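Side-chain contacts in Na-K-Cl cotransporter (Methanosarcina acetivorans, PDB 3G40), which is the cytoplasmic C-terminal domain of a membrane transporter that probably carries chloride together with cations, as other members of the SLC12A family do: residues I130-K133 against A134-R138; F250-D253 against P254-L258; L258-A261 against R262-E266. All blocks are in the same frame, centred on the assembly; numbering follows the deposited sequence.

Contact 1: residues I130-K133 against A134-R138; sequences IIRK and ASMYR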
ATOM      1  N   ILE A 130      -5.671 -26.525  -1.327  1.00 62.22           N
ATOM      2  CA  ILE A 130      -6.779 -25.632  -1.022  1.00 64.20           C
ATOM      3  C   ILE A 130      -7.444 -25.169  -2.315  1.00 64.21           C
ATOM      4  O   ILE A 130      -8.666 -25.213  -2.450  1.00 62.93           O
ATOM      5  CB  ILE A 130      -6.297 -24.410  -0.219  1.00 72.33           C
ATOM      6  CG1 ILE A 130      -5.984 -24.817   1.222  1.00 73.85           C
ATOM      7  CG2 ILE A 130      -7.344 -23.313  -0.230  1.00 71.52           C
ATOM      8  CD1 ILE A 130      -7.179 -25.362   1.954  1.00 81.19           C
ATOM      9  N   ILE A 131      -6.620 -24.738  -3.265  1.00 57.49           N
ATOM     10  CA  ILE A 131      -7.093 -24.279  -4.570  1.00 60.08           C
ATOM     11  C   ILE A 131      -7.883 -25.358  -5.307  1.00 65.75           C
ATOM     12  O   ILE A 131      -8.932 -25.091  -5.889  1.00 71.02           O
ATOM     13  CB  ILE A 131      -5.910 -23.814  -5.440  1.00 56.64           C
ATOM     14  CG1 ILE A 131      -5.323 -22.521  -4.868  1.00 56.73           C
ATOM     15  CG2 ILE A 131      -6.341 -23.629  -6.891  1.00 55.28           C
ATOM     16  CD1 ILE A 131      -4.040 -22.079  -5.529  1.00 53.90           C
ATOM     17  N   ARG A 132      -7.369 -26.580  -5.274  1.00 67.21           N
ATOM     18  CA  ARG A 132      -8.022 -27.716  -5.911  1.00 75.80           C
ATOM     19  C   ARG A 132      -9.386 -27.983  -5.253  1.00 76.13           C
ATOM     20  O   ARG A 132     -10.385 -28.228  -5.936  1.00 76.95           O
ATOM     21  CB  ARG A 132      -7.114 -28.938  -5.781  1.00 79.16           C
ATOM     22  CG  ARG A 132      -7.156 -29.922  -6.931  1.00 85.64           C
ATOM     23  CD  ARG A 132      -6.219 -31.089  -6.638  1.00 89.68           C
ATOM     24  NE  ARG A 132      -6.542 -31.724  -5.360  1.00 92.50           N
ATOM     25  CZ  ARG A 132      -7.060 -32.943  -5.236  1.00 99.88           C
ATOM     26  NH1 ARG A 132      -7.295 -33.680  -6.314  1.00101.56           N
ATOM     27  NH2 ARG A 132      -7.332 -33.432  -4.032  1.00 98.77           N
ATOM     28  N   LYS A 133      -9.413 -27.918  -3.925  1.00 69.34           N
ATOM     29  CA  LYS A 133     -10.621 -28.165  -3.139  1.00 68.76           C
ATOM     30  C   LYS A 133     -11.708 -27.104  -3.331  1.00 74.17           C
ATOM     31  O   LYS A 133     -12.897 -27.410  -3.245  1.00 68.79           O
ATOM     32  CB  LYS A 133     -10.278 -28.243  -1.645  1.00 74.54           C
ATOM     33  CG  LYS A 133      -9.403 -29.421  -1.224  1.00 85.91           C
ATOM     34  CD  LYS A 133     -10.218 -30.684  -0.959  1.00 88.44           C
ATOM     35  CE  LYS A 133      -9.344 -31.784  -0.362  1.00 90.68           C
ATOM     36  NZ  LYS A 133      -9.887 -33.154  -0.595  1.00 85.49           N
ATOM     37  N   ALA A 134     -11.305 -25.855  -3.568  1.00 72.02           N
ATOM     38  CA  ALA A 134     -12.260 -24.745  -3.624  1.00 65.22           C
ATOM     39  C   ALA A 134     -13.317 -24.951  -4.704  1.00 61.38           C
ATOM     40  O   ALA A 134     -14.478 -24.575  -4.532  1.00 66.47           O
ATOM     41  CB  ALA A 134     -11.538 -23.399  -3.819  1.00 56.19           C
ATOM     42  N   SER A 135     -12.910 -25.558  -5.813  1.00 60.02           N
ATOM     43  CA  SER A 135     -13.815 -25.810  -6.925  1.00 74.83           C
ATOM     44  C   SER A 135     -14.931 -26.763  -6.506  1.00 79.31           C
ATOM     45  O   SER A 135     -16.071 -26.640  -6.958  1.00 81.66           O
ATOM     46  CB  SER A 135     -13.039 -26.386  -8.109  1.00 81.45           C
ATOM     47  OG  SER A 135     -11.833 -25.662  -8.309  1.00 81.46           O
ATOM     48  N   MET A 136     -14.597 -27.703  -5.629  1.00 71.96           N
ATOM     49  CA  MET A 136     -15.559 -28.677  -5.144  1.00 77.66           C
ATOM     50  C   MET A 136     -16.741 -28.008  -4.444  1.00 82.76           C
ATOM     51  O   MET A 136     -17.874 -28.489  -4.515  1.00 87.18           O
ATOM     52  CB  MET A 136     -14.875 -29.660  -4.190  1.00 84.12           C
ATOM     53  CG  MET A 136     -13.612 -30.292  -4.755  1.00 84.24           C
ATOM     54  SD  MET A 136     -12.782 -31.373  -3.575  1.00264.03           S
ATOM     55  CE  MET A 136     -11.438 -32.005  -4.580  1.00127.63           C
ATOM     56  N   TYR A 137     -16.475 -26.900  -3.760  1.00 68.26           N
ATOM     57  CA  TYR A 137     -17.525 -26.180  -3.054  1.00 67.43           C
ATOM     58  C   TYR A 137     -18.112 -25.043  -3.890  1.00 64.77           C
ATOM     59  O   TYR A 137     -18.595 -24.044  -3.345  1.00 66.72           O
ATOM     60  CB  TYR A 137     -17.000 -25.659  -1.713  1.00 75.07           C
ATOM     61  CG  TYR A 137     -16.589 -26.767  -0.767  1.00 89.37           C
ATOM     62  CD1 TYR A 137     -15.282 -27.239  -0.744  1.00 94.79           C
ATOM     63  CD2 TYR A 137     -17.512 -27.355   0.091  1.00 96.50           C
ATOM     64  CE1 TYR A 137     -14.905 -28.258   0.113  1.00100.22           C
ATOM     65  CE2 TYR A 137     -17.142 -28.374   0.951  1.00 98.99           C
ATOM     66  CZ  TYR A 137     -15.837 -28.821   0.957  1.00101.02           C
ATOM     67  OH  TYR A 137     -15.462 -29.833   1.808  1.00106.81           O
ATOM     68  N   ARG A 138     -18.074 -25.203  -5.209  1.00 70.76           N
ATOM     69  CA  ARG A 138     -18.572 -24.173  -6.121  1.00 76.95           C
ATOM     70  C   ARG A 138     -17.936 -22.809  -5.845  1.00 66.02           C
ATOM     71  O   ARG A 138     -18.615 -21.779  -5.892  1.00 61.44           O
ATOM     72  CB  ARG A 138     -20.094 -24.060  -6.011  1.00 82.66           C
ATOM     73  CG  ARG A 138     -20.843 -25.344  -6.318  1.00 91.11           C
ATOM     74  CD  ARG A 138     -22.283 -25.255  -5.838  1.00104.41           C
ATOM     75  NE  ARG A 138     -22.948 -24.044  -6.313  1.00111.29           N
ATOM     76  CZ  ARG A 138     -24.085 -23.569  -5.811  1.00117.29           C
ATOM     77  NH1 ARG A 138     -24.684 -24.199  -4.808  1.00122.15           N
ATOM     78  NH2 ARG A 138     -24.621 -22.460  -6.304  1.00114.79           N
TER
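Lys-133 and Met-136 touch along the last turn of helix 124-136, on its outer side. The contact is apolar. The thioether SD of Met-136 lies 3.7 Å from CD of Lys-133, and the two chains cross at a slant. The lysine chain bends at its second torsion (chi2 -85°), while the methionine runs straight beyond CG (chi2 177°). Its methyl CE reaches back over one face of the Arg-132 guanidinium, where NH2 of Arg-132 is 4.4 Å from CE. NH2 of Arg-132 is in a salt bridge with Glu-129, three residues earlier on the helix.

The backbone bonds record the helix running out. Ala-134 N donates to Ile-130 O at 2.9 Å, in the regular helical pattern, and more weakly to Ile-131 O. Two residues on, Met-136 N makes a weak bond to Lys-133 O at 2.9 Å, three residues back rather than four. The same carbonyl oxygen meets the edge of the Tyr-137 ring, with CD1 of Tyr-137 at 3.5 Å from Lys-133 O. Arg-138, with positive phi (53°), is the C-prime residue of a Schellman motif that ends the helix.

The helix is the crossover between strands 112-116 and 140-145. Ile-130 and Ile-131 pack on strand 112-116, Tyr-137 rests on helix 94-103, and Ile-131 and Ser-135 reach Leu-276 of strand 271-276.

Contact 2: residues F250-D253 against P254-L258; sequences FSLD and PNPDL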
ATOM      1  N   PHE A 250      -4.306 -12.339 -14.215  1.00 33.08           N
ATOM      2  CA  PHE A 250      -4.185 -13.546 -15.028  1.00 37.44           C
ATOM      3  C   PHE A 250      -5.284 -14.524 -14.641  1.00 44.50           C
ATOM      4  O   PHE A 250      -5.885 -14.401 -13.574  1.00 39.22           O
ATOM      5  CB  PHE A 250      -2.834 -14.227 -14.779  1.00 39.36           C
ATOM      6  CG  PHE A 250      -1.645 -13.407 -15.203  1.00 42.86           C
ATOM      7  CD1 PHE A 250      -1.029 -12.538 -14.313  1.00 41.61           C
ATOM      8  CD2 PHE A 250      -1.133 -13.519 -16.486  1.00 41.95           C
ATOM      9  CE1 PHE A 250       0.073 -11.782 -14.704  1.00 43.18           C
ATOM     10  CE2 PHE A 250      -0.027 -12.760 -16.886  1.00 39.20           C
ATOM     11  CZ  PHE A 250       0.566 -11.891 -15.993  1.00 38.19           C
ATOM     12  N   SER A 251      -5.541 -15.507 -15.495  1.00 38.13           N
ATOM     13  CA  SER A 251      -6.325 -16.658 -15.069  1.00 38.27           C
ATOM     14  C   SER A 251      -5.416 -17.600 -14.286  1.00 43.21           C
ATOM     15  O   SER A 251      -4.216 -17.676 -14.560  1.00 45.76           O
ATOM     16  CB  SER A 251      -6.946 -17.360 -16.274  1.00 43.26           C
ATOM     17  OG  SER A 251      -7.950 -16.530 -16.825  1.00 43.43           O
ATOM     18  N   LEU A 252      -5.982 -18.275 -13.286  1.00 41.51           N
ATOM     19  CA  LEU A 252      -5.270 -19.264 -12.480  1.00 44.77           C
ATOM     20  C   LEU A 252      -5.644 -20.672 -12.950  1.00 44.56           C
ATOM     21  O   LEU A 252      -6.826 -21.037 -12.967  1.00 46.30           O
ATOM     22  CB  LEU A 252      -5.630 -19.092 -10.983  1.00 35.66           C
ATOM     23  CG  LEU A 252      -5.068 -20.080  -9.960  1.00 44.78           C
ATOM     24  CD1 LEU A 252      -3.553 -20.071  -9.989  1.00 47.82           C
ATOM     25  CD2 LEU A 252      -5.578 -19.717  -8.551  1.00 43.48           C
ATOM     26  N   ASP A 253      -4.642 -21.455 -13.341  1.00 45.71           N
ATOM     27  CA  ASP A 253      -4.850 -22.842 -13.764  1.00 57.68           C
ATOM     28  C   ASP A 253      -5.399 -23.630 -12.581  1.00 61.84           C
ATOM     29  O   ASP A 253      -4.924 -23.455 -11.461  1.00 56.03           O
ATOM     30  CB  ASP A 253      -3.513 -23.433 -14.229  1.00 73.82           C
ATOM     31  CG  ASP A 253      -3.642 -24.838 -14.812  1.00 89.44           C
ATOM     32  OD1 ASP A 253      -4.590 -25.569 -14.461  1.00 93.35           O
ATOM     33  OD2 ASP A 253      -2.763 -25.219 -15.616  1.00 94.00           O
ATOM     34  N   PRO A 254      -6.411 -24.487 -12.821  1.00 66.05           N
ATOM     35  CA  PRO A 254      -6.975 -25.345 -11.766  1.00 70.28           C
ATOM     36  C   PRO A 254      -5.900 -26.159 -11.048  1.00 69.09           C
ATOM     37  O   PRO A 254      -6.083 -26.583  -9.902  1.00 66.43           O
ATOM     38  CB  PRO A 254      -7.899 -26.286 -12.542  1.00 74.91           C
ATOM     39  CG  PRO A 254      -8.283 -25.526 -13.758  1.00 74.38           C
ATOM     40  CD  PRO A 254      -7.133 -24.626 -14.098  1.00 64.12           C
ATOM     41  N   ASN A 255      -4.788 -26.377 -11.742  1.00 64.49           N
ATOM     42  CA  ASN A 255      -3.643 -27.100 -11.208  1.00 65.48           C
ATOM     43  C   ASN A 255      -2.412 -26.233 -11.409  1.00 62.27           C
ATOM     44  O   ASN A 255      -1.620 -26.465 -12.327  1.00 67.20           O
ATOM     45  CB  ASN A 255      -3.474 -28.434 -11.941  1.00 72.55           C
ATOM     46  CG  ASN A 255      -2.169 -29.131 -11.597  1.00 87.32           C
ATOM     47  OD1 ASN A 255      -1.548 -28.846 -10.569  1.00 93.24           O
ATOM     48  ND2 ASN A 255      -1.748 -30.055 -12.457  1.00 92.66           N
ATOM     49  N   PRO A 256      -2.253 -25.217 -10.556  1.00 58.78           N
ATOM     50  CA  PRO A 256      -1.347 -24.089 -10.804  1.00 65.30           C
ATOM     51  C   PRO A 256       0.121 -24.375 -10.508  1.00 66.41           C
ATOM     52  O   PRO A 256       0.438 -25.141  -9.598  1.00 70.34           O
ATOM     53  CB  PRO A 256      -1.851 -23.015  -9.829  1.00 65.07           C
ATOM     54  CG  PRO A 256      -3.039 -23.623  -9.092  1.00 67.10           C
ATOM     55  CD  PRO A 256      -2.933 -25.096  -9.258  1.00 64.03           C
ATOM     56  N   ASP A 257       1.004 -23.747 -11.277  1.00 63.72           N
ATOM     57  CA  ASP A 257       2.422 -23.709 -10.954  1.00 64.40           C
ATOM     58  C   ASP A 257       2.683 -22.408 -10.207  1.00 64.75           C
ATOM     59  O   ASP A 257       2.845 -21.355 -10.824  1.00 54.40           O
ATOM     60  CB  ASP A 257       3.266 -23.762 -12.225  1.00 68.88           C
ATOM     61  CG  ASP A 257       4.759 -23.820 -11.939  1.00 76.71           C
ATOM     62  OD1 ASP A 257       5.162 -23.618 -10.775  1.00 74.27           O
ATOM     63  OD2 ASP A 257       5.536 -24.068 -12.890  1.00 80.28           O
ATOM     64  N   LEU A 258       2.706 -22.491  -8.879  1.00 62.27           N
ATOM     65  CA  LEU A 258       2.857 -21.317  -8.021  1.00 62.21           C
ATOM     66  C   LEU A 258       4.184 -20.591  -8.232  1.00 60.16           C
ATOM     67  O   LEU A 258       4.288 -19.389  -7.967  1.00 53.28           O
ATOM     68  CB  LEU A 258       2.702 -21.699  -6.547  1.00 65.69           C
ATOM     69  CG  LEU A 258       1.361 -22.289  -6.106  1.00 65.80           C
ATOM     70  CD1 LEU A 258       1.281 -22.332  -4.592  1.00 64.66           C
ATOM     71  CD2 LEU A 258       0.202 -21.495  -6.675  1.00 62.52           C
TER
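Asp-253 folds its side chain forward over the turn that begins at Pro-254. Its CB stands 3.8 Å from CD of Pro-254. From there CG lies anti to the backbone N (chi1 -175°), which carries the carboxylate along the chain toward the next residues. OD1 then does most of the work. It accepts a nearly straight hydrogen bond from Asn-255 N, 2.8 Å from OD1 of Asp-253, with an N-H...O angle of 174°. The donor comes from above the carboxylate plane, 52° out of it. OD1 is also squeezed against the proline ring: CD of Pro-254 is modelled 2.7 Å from OD1 of Asp-253, so short that the exact distance is doubtful. An aspartate side chain accepting from the backbone N two residues on is an Asx turn, here with a proline at its middle position.

The second part of the contact is apolar. CD1 of Leu-252 presses on the Pro-256 ring, 3.4 Å from CB of Pro-256, tighter than a usual carbon contact. The ring also lies tightly against the Asp-253 carbonyl, with CG of Pro-256 3.0 Å from O of Asp-253. The rings of Pro-254 and Pro-256 restrict phi at two places in the loop.

This loop leads from strand 247-251 to helix 258-268, where Asp-257 is the N-cap. Leu-252 packs on strands 140-145 and 271-276, and Pro-256 lies on Arg-128 and Ile-131 of helix 124-136.

Contact 3: residues L258-A261 against R262-E266; sequences LDLA and RHLME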
ATOM      1  N   LEU A 258       2.706 -22.491  -8.879  1.00 62.27           N
ATOM      2  CA  LEU A 258       2.857 -21.317  -8.021  1.00 62.21           C
ATOM      3  C   LEU A 258       4.184 -20.591  -8.232  1.00 60.16           C
ATOM      4  O   LEU A 258       4.288 -19.389  -7.967  1.00 53.28           O
ATOM      5  CB  LEU A 258       2.702 -21.699  -6.547  1.00 65.69           C
ATOM      6  CG  LEU A 258       1.361 -22.289  -6.106  1.00 65.80           C
ATOM      7  CD1 LEU A 258       1.281 -22.332  -4.592  1.00 64.66           C
ATOM      8  CD2 LEU A 258       0.202 -21.495  -6.675  1.00 62.52           C
ATOM      9  N   ASP A 259       5.200 -21.319  -8.694  1.00 52.85           N
ATOM     10  CA  ASP A 259       6.494 -20.702  -8.982  1.00 63.94           C
ATOM     11  C   ASP A 259       6.412 -19.855 -10.246  1.00 55.31           C
ATOM     12  O   ASP A 259       7.071 -18.825 -10.366  1.00 54.32           O
ATOM     13  CB  ASP A 259       7.589 -21.760  -9.122  1.00 68.42           C
ATOM     14  CG  ASP A 259       8.092 -22.255  -7.781  1.00 76.22           C
ATOM     15  OD1 ASP A 259       7.891 -21.554  -6.764  1.00 78.07           O
ATOM     16  OD2 ASP A 259       8.695 -23.348  -7.743  1.00 83.41           O
ATOM     17  N   LEU A 260       5.596 -20.306 -11.189  1.00 57.57           N
ATOM     18  CA  LEU A 260       5.340 -19.546 -12.398  1.00 59.51           C
ATOM     19  C   LEU A 260       4.642 -18.239 -12.015  1.00 56.36           C
ATOM     20  O   LEU A 260       4.973 -17.173 -12.532  1.00 48.97           O
ATOM     21  CB  LEU A 260       4.474 -20.368 -13.345  1.00 64.52           C
ATOM     22  CG  LEU A 260       4.718 -20.182 -14.839  1.00 75.22           C
ATOM     23  CD1 LEU A 260       4.082 -21.320 -15.624  1.00 76.82           C
ATOM     24  CD2 LEU A 260       4.192 -18.835 -15.300  1.00 75.93           C
ATOM     25  N   ALA A 261       3.688 -18.323 -11.089  1.00 54.74           N
ATOM     26  CA  ALA A 261       2.984 -17.137 -10.618  1.00 49.68           C
ATOM     27  C   ALA A 261       3.964 -16.150  -9.994  1.00 48.21           C
ATOM     28  O   ALA A 261       3.911 -14.956 -10.281  1.00 45.61           O
ATOM     29  CB  ALA A 261       1.883 -17.519  -9.615  1.00 49.20           C
ATOM     30  N   ARG A 262       4.863 -16.657  -9.150  1.00 42.54           N
ATOM     31  CA  ARG A 262       5.836 -15.806  -8.481  1.00 50.18           C
ATOM     32  C   ARG A 262       6.751 -15.157  -9.505  1.00 54.18           C
ATOM     33  O   ARG A 262       7.073 -13.976  -9.403  1.00 51.03           O
ATOM     34  CB  ARG A 262       6.671 -16.602  -7.477  1.00 52.95           C
ATOM     35  CG  ARG A 262       5.932 -16.999  -6.211  1.00 55.44           C
ATOM     36  CD  ARG A 262       6.880 -17.662  -5.219  1.00 60.19           C
ATOM     37  NE  ARG A 262       6.185 -18.095  -4.015  1.00 63.10           N
ATOM     38  CZ  ARG A 262       5.655 -19.302  -3.853  1.00 64.40           C
ATOM     39  NH1 ARG A 262       5.749 -20.206  -4.821  1.00 60.26           N
ATOM     40  NH2 ARG A 262       5.035 -19.606  -2.720  1.00 59.54           N
ATOM     41  N   HIS A 263       7.168 -15.940 -10.494  1.00 56.27           N
ATOM     42  CA  HIS A 263       8.056 -15.449 -11.536  1.00 54.95           C
ATOM     43  C   HIS A 263       7.429 -14.314 -12.340  1.00 49.36           C
ATOM     44  O   HIS A 263       8.112 -13.365 -12.726  1.00 51.20           O
ATOM     45  CB  HIS A 263       8.470 -16.587 -12.475  1.00 59.35           C
ATOM     46  CG  HIS A 263       9.293 -16.133 -13.642  1.00 77.34           C
ATOM     47  ND1 HIS A 263      10.590 -15.682 -13.508  1.00 85.97           N
ATOM     48  CD2 HIS A 263       9.003 -16.058 -14.963  1.00 81.40           C
ATOM     49  CE1 HIS A 263      11.063 -15.349 -14.696  1.00 84.59           C
ATOM     50  NE2 HIS A 263      10.120 -15.568 -15.595  1.00 83.90           N
ATOM     51  N   LEU A 264       6.134 -14.418 -12.614  1.00 43.61           N
ATOM     52  CA  LEU A 264       5.456 -13.371 -13.366  1.00 44.45           C
ATOM     53  C   LEU A 264       5.480 -12.057 -12.592  1.00 44.08           C
ATOM     54  O   LEU A 264       5.713 -10.987 -13.162  1.00 40.95           O
ATOM     55  CB  LEU A 264       4.022 -13.791 -13.721  1.00 42.97           C
ATOM     56  CG  LEU A 264       3.892 -14.741 -14.923  1.00 43.91           C
ATOM     57  CD1 LEU A 264       2.497 -15.368 -15.012  1.00 40.88           C
ATOM     58  CD2 LEU A 264       4.261 -14.048 -16.242  1.00 42.43           C
ATOM     59  N   MET A 265       5.258 -12.139 -11.281  1.00 41.67           N
ATOM     60  CA  MET A 265       5.226 -10.936 -10.473  1.00 37.48           C
ATOM     61  C   MET A 265       6.603 -10.279 -10.422  1.00 42.01           C
ATOM     62  O   MET A 265       6.722  -9.061 -10.516  1.00 40.02           O
ATOM     63  CB  MET A 265       4.697 -11.231  -9.057  1.00 35.99           C
ATOM     64  CG  MET A 265       4.738 -10.006  -8.161  1.00 45.42           C
ATOM     65  SD  MET A 265       6.213 -10.017  -7.133  1.00 62.62           S
ATOM     66  CE  MET A 265       5.736 -11.271  -5.956  1.00 50.31           C
ATOM     67  N   GLU A 266       7.643 -11.096 -10.299  1.00 46.04           N
ATOM     68  CA  GLU A 266       9.007 -10.589 -10.204  1.00 46.90           C
ATOM     69  C   GLU A 266       9.444  -9.938 -11.510  1.00 45.69           C
ATOM     70  O   GLU A 266      10.087  -8.892 -11.501  1.00 45.18           O
ATOM     71  CB  GLU A 266       9.967 -11.721  -9.853  1.00 62.03           C
ATOM     72  CG  GLU A 266       9.799 -12.238  -8.436  1.00 82.91           C
ATOM     73  CD  GLU A 266      10.358 -13.634  -8.260  1.00 98.74           C
ATOM     74  OE1 GLU A 266      10.976 -14.156  -9.215  1.00106.92           O
ATOM     75  OE2 GLU A 266      10.176 -14.210  -7.167  1.00101.82           O
TER
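Leu-258 to Leu-264 form the opening turns of helix 258-268, the crossover of the beta-alpha-beta unit that joins strands 247-251 and 271-276. Regular i to i+4 bonds hold the turns together. Arg-262 N donates to Leu-258 O at 3.0 Å, and His-263 N to Asp-259 O at 2.9 Å. Leu-264 N and Met-265 N repeat the pattern on Leu-260 O and Ala-261 O.

The inner side is closely packed. Ala-261 and Leu-264 both lie on Phe-274, and Met-265 reaches Cys-272 of the same strand. Leu-258 turns to Ile-127 and Leu-143. Arg-262 is buried too. Its chain is extended from CG to NE (chi2 -174°), which takes the guanidinium back past Leu-258. There NH2 forms a salt bridge with Asp-124, and NE bonds to Pro-118 O.

Toward solvent the packing is looser. The partly exposed Leu-260 lies alongside the buried Leu-264 at the margin, with CD2 of Leu-260 3.9 Å from CD1 of Leu-264. His-263 is exposed; within the helix turn its CB sits beside the carbonyl oxygens of Asp-259 and Leu-260.

Asp-259 is partly exposed. Its OD2 is in a salt bridge with Arg-121. OD1 of Asp-259 forms a salt bridge with NH1 of Arg-262; its hydrogen bond is weak, 3.2 Å and 122°, and the carboxylate and guanidinium planes are 58° apart.

Contact 3 is the most buried of the three, while contacts 1 and 2 are partly buried. Contacts 2 and 3 belong to one run of chain: they share Leu-258, and Phe-250 CE2 meets Leu-264 CD1 at 4.1 Å. Contact 1 lies far earlier in the chain but touches contact 2, where Ile-131 packs on Leu-252 and Pro-256. It does not touch contact 3, whose centre is about 21 Å from its own. The chemistry follows the place in the fold. A helix end has weak backbone bonds, the loop combines one carboxylate bond with leucine-proline packing, and a helix start combines regular bonds with ion pairs around the buried Arg-262.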